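Local coordinates for protein KLLA0C04147p (Kluyveromyces lactis, PDB 5H2D) that binds ergosterol through its oxysterol-binding-protein-related domain, the part present here, and probably transfers sterols between membranes, at residues A[168-173]-A[181-186]. Numbering follows the deposited sequence.
With ERG (ergosterol), chain B.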
loop_
_atom_site.group_PDB
_atom_site.type_symbol
_atom_site.label_atom_id
_atom_site.label_comp_id
_atom_site.label_asym_id
_atom_site.label_seq_id
_atom_site.Cartn_x
_atom_site.Cartn_y
_atom_site.Cartn_z
ATOM N N PHE A 168 -4.711 -4.446 -7.971
ATOM C CA PHE A 168 -5.406 -5.517 -8.670
ATOM C C PHE A 168 -4.615 -6.772 -8.311
ATOM O O PHE A 168 -3.617 -7.082 -8.965
ATOM C CB PHE A 168 -5.423 -5.223 -10.172
ATOM C CG PHE A 168 -6.225 -6.198 -10.999
ATOM C CD1 PHE A 168 -6.668 -7.402 -10.473
ATOM C CD2 PHE A 168 -6.511 -5.905 -12.320
ATOM C CE1 PHE A 168 -7.388 -8.295 -11.261
ATOM C CE2 PHE A 168 -7.238 -6.784 -13.105
ATOM C CZ PHE A 168 -7.669 -7.981 -12.575
ATOM N N VAL A 169 -5.022 -7.445 -7.236
ATOM C CA VAL A 169 -4.300 -8.602 -6.721
ATOM C C VAL A 169 -4.934 -9.857 -7.298
ATOM O O VAL A 169 -6.123 -10.124 -7.069
ATOM C CB VAL A 169 -4.306 -8.632 -5.187
ATOM C CG1 VAL A 169 -3.545 -9.848 -4.683
ATOM C CG2 VAL A 169 -3.695 -7.344 -4.617
ATOM N N ASP A 170 -4.137 -10.629 -8.037
ATOM C CA ASP A 170 -4.557 -11.881 -8.663
ATOM C C ASP A 170 -3.876 -13.013 -7.903
ATOM O O ASP A 170 -2.645 -13.101 -7.908
ATOM C CB ASP A 170 -4.155 -11.867 -10.136
ATOM C CG ASP A 170 -4.984 -12.803 -10.986
ATOM O OD1 ASP A 170 -6.166 -13.047 -10.653
ATOM O OD2 ASP A 170 -4.442 -13.260 -12.010
ATOM N N SER A 171 -4.660 -13.862 -7.242
ATOM C CA SER A 171 -4.116 -14.861 -6.328
ATOM C C SER A 171 -4.513 -16.272 -6.744
ATOM O O SER A 171 -5.518 -16.490 -7.430
ATOM C CB SER A 171 -4.584 -14.617 -4.887
ATOM O OG SER A 171 -5.975 -14.865 -4.761
ATOM N N LYS A 172 -3.724 -17.239 -6.278
ATOM C CA LYS A 172 -3.942 -18.631 -6.657
ATOM C C LYS A 172 -3.210 -19.551 -5.695
ATOM O O LYS A 172 -1.996 -19.411 -5.510
ATOM C CB LYS A 172 -3.456 -18.877 -8.086
ATOM C CG LYS A 172 -3.558 -20.329 -8.532
ATOM C CD LYS A 172 -4.997 -20.772 -8.621
ATOM C CE LYS A 172 -5.243 -21.531 -9.920
ATOM N NZ LYS A 172 -4.933 -20.690 -11.114
ATOM N N PHE A 173 -3.936 -20.500 -5.106
ATOM C CA PHE A 173 -3.326 -21.566 -4.321
ATOM C C PHE A 173 -3.191 -22.788 -5.223
ATOM O O PHE A 173 -4.202 -23.325 -5.679
ATOM C CB PHE A 173 -4.152 -21.906 -3.082
ATOM C CG PHE A 173 -3.617 -23.085 -2.322
ATOM C CD1 PHE A 173 -2.345 -23.047 -1.786
ATOM C CD2 PHE A 173 -4.375 -24.239 -2.170
ATOM C CE1 PHE A 173 -1.829 -24.143 -1.085
ATOM C CE2 PHE A 173 -3.867 -25.328 -1.477
ATOM C CZ PHE A 173 -2.599 -25.279 -0.941
ATOM N N LYS A 181 -0.075 -11.911 -7.358
ATOM C CA LYS A 181 0.494 -11.007 -8.347
ATOM C C LYS A 181 -0.264 -9.689 -8.311
ATOM O O LYS A 181 -1.487 -9.670 -8.121
ATOM C CB LYS A 181 0.454 -11.625 -9.753
ATOM C CG LYS A 181 1.276 -12.909 -9.843
ATOM C CD LYS A 181 1.445 -13.391 -11.273
ATOM C CE LYS A 181 2.712 -14.233 -11.427
ATOM N NZ LYS A 181 2.713 -15.459 -10.578
ATOM N N HIS A 182 0.473 -8.599 -8.471
ATOM C CA HIS A 182 -0.056 -7.238 -8.376
ATOM C C HIS A 182 0.000 -6.634 -9.770
ATOM O O HIS A 182 1.073 -6.256 -10.254
ATOM C CB HIS A 182 0.750 -6.448 -7.349
ATOM C CG HIS A 182 0.683 -7.062 -5.989
ATOM N ND1 HIS A 182 -0.070 -6.528 -4.967
ATOM C CD2 HIS A 182 1.205 -8.218 -5.508
ATOM C CE1 HIS A 182 0.009 -7.318 -3.907
ATOM N NE2 HIS A 182 0.772 -8.352 -4.213
ATOM N N LEU A 183 -1.160 -6.560 -10.417
ATOM C CA LEU A 183 -1.217 -6.290 -11.847
ATOM C C LEU A 183 -1.284 -4.806 -12.193
ATOM O O LEU A 183 -1.074 -4.450 -13.359
ATOM C CB LEU A 183 -2.425 -7.014 -12.454
ATOM C CG LEU A 183 -2.459 -8.532 -12.239
ATOM C CD1 LEU A 183 -3.648 -9.175 -12.950
ATOM C CD2 LEU A 183 -1.153 -9.167 -12.693
ATOM N N GLY A 184 -1.579 -3.933 -11.230
ATOM C CA GLY A 184 -1.759 -2.533 -11.539
ATOM C C GLY A 184 -0.450 -1.745 -11.590
ATOM O O GLY A 184 0.558 -2.093 -10.982
ATOM N N LEU A 185 -0.480 -0.632 -12.325
ATOM C CA LEU A 185 0.657 0.271 -12.409
ATOM C C LEU A 185 0.577 1.337 -11.319
ATOM O O LEU A 185 -0.507 1.839 -10.996
ATOM C CB LEU A 185 0.705 0.934 -13.787
ATOM C CG LEU A 185 1.943 1.730 -14.179
ATOM C CD1 LEU A 185 3.183 0.842 -14.174
ATOM C CD2 LEU A 185 1.725 2.358 -15.553
ATOM N N TRP A 186 1.730 1.674 -10.756
ATOM C CA TRP A 186 1.839 2.675 -9.700
ATOM C C TRP A 186 2.590 3.904 -10.203
ATOM O O TRP A 186 3.557 3.789 -10.964
ATOM C CB TRP A 186 2.524 2.060 -8.476
ATOM C CG TRP A 186 1.620 0.999 -7.947
ATOM C CD1 TRP A 186 1.592 -0.311 -8.320
ATOM C CD2 TRP A 186 0.530 1.184 -7.036
ATOM N NE1 TRP A 186 0.584 -0.965 -7.665
ATOM C CE2 TRP A 186 -0.087 -0.067 -6.871
ATOM C CE3 TRP A 186 0.044 2.279 -6.315
ATOM C CZ2 TRP A 186 -1.178 -0.253 -6.028
ATOM C CZ3 TRP A 186 -1.047 2.093 -5.480
ATOM C CH2 TRP A 186 -1.637 0.835 -5.334
HETATM C C1 ERG B . 1.589 -6.562 -0.381
HETATM C C2 ERG B . 1.875 -5.064 -0.459
HETATM C C3 ERG B . 0.906 -4.472 -1.449
HETATM C C4 ERG B . -0.534 -4.713 -0.992
HETATM C C5 ERG B . -0.794 -6.094 -0.702
HETATM C C6 ERG B . -2.067 -6.598 -0.928
HETATM C C7 ERG B . -2.432 -7.916 -0.611
HETATM C C8 ERG B . -1.510 -8.791 -0.028
HETATM C C9 ERG B . -0.143 -8.388 0.018
HETATM C C10 ERG B . 0.143 -6.863 0.036
HETATM C C11 ERG B . 0.730 -9.169 1.090
HETATM C C12 ERG B . 0.366 -10.654 1.197
HETATM C C13 ERG B . -1.152 -10.758 1.453
HETATM C C14 ERG B . -1.817 -10.192 0.177
HETATM C C15 ERG B . -3.268 -10.573 0.387
HETATM C C16 ERG B . -3.200 -11.977 1.053
HETATM C C17 ERG B . -1.696 -12.189 1.379
HETATM C C18 ERG B . -1.593 -10.053 2.755
HETATM C C19 ERG B . -0.085 -6.378 1.495
HETATM C C20 ERG B . -1.570 -13.090 2.628
HETATM C C21 ERG B . -0.139 -13.309 3.104
HETATM C C22 ERG B . -2.172 -14.433 2.237
HETATM C C23 ERG B . -3.433 -14.915 2.881
HETATM C C24 ERG B . -4.037 -16.250 2.447
HETATM C C25 ERG B . -4.524 -16.993 3.698
HETATM C C26 ERG B . -3.315 -17.258 4.603
HETATM C C27 ERG B . -5.162 -18.352 3.364
HETATM C C28 ERG B . -5.185 -15.926 1.511
HETATM O O1 ERG B . 1.155 -3.030 -1.611
HETATM O O HOH W 1 -1.751 -3.771 -8.281
#
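Phe168 O accepts a nearly straight hydrogen bond from Leu183 N (2.9 Å), where the second strand of the antiparallel hairpin 161-173/178-190 gives way to a short break. A chi1 of -175° carries Phe168 CG away from the backbone N, and one ring face meets Leu183, whose CD1 sits above the centre, 4.1 Å from the centroid, in a CH-pi contact. A water accepts from Phe168 N and Gly184 N, bridging the backbones where direct pairing stops. Val169, in a non-hydrogen-bonded pair with His182, lies alongside it on the sterol-facing side, its CG2 3.7 Å from His182 ND1. The imidazole turns its edge to ergosterol, CE1 3.5 Å from ERG C5, while NE2 is hydrogen-bonded to Asn208 OD1. Were His182 replaced by an alanine, Asn208 OD1 would probably lose this partner and a gap open beside Val169, next to ERG C5 and C6. Asp170, on the opposite side, exchanges two backbone hydrogen bonds with Lys181, and its CB touches Leu183 CD1 at 3.9 Å; Lys181 NZ forms a salt bridge with Asp179 OD2. This part of the incomplete beta-barrel around the sterol thus mixes apolar and charged groups outside and holds, within, a histidine ring probably restrained by Asn208.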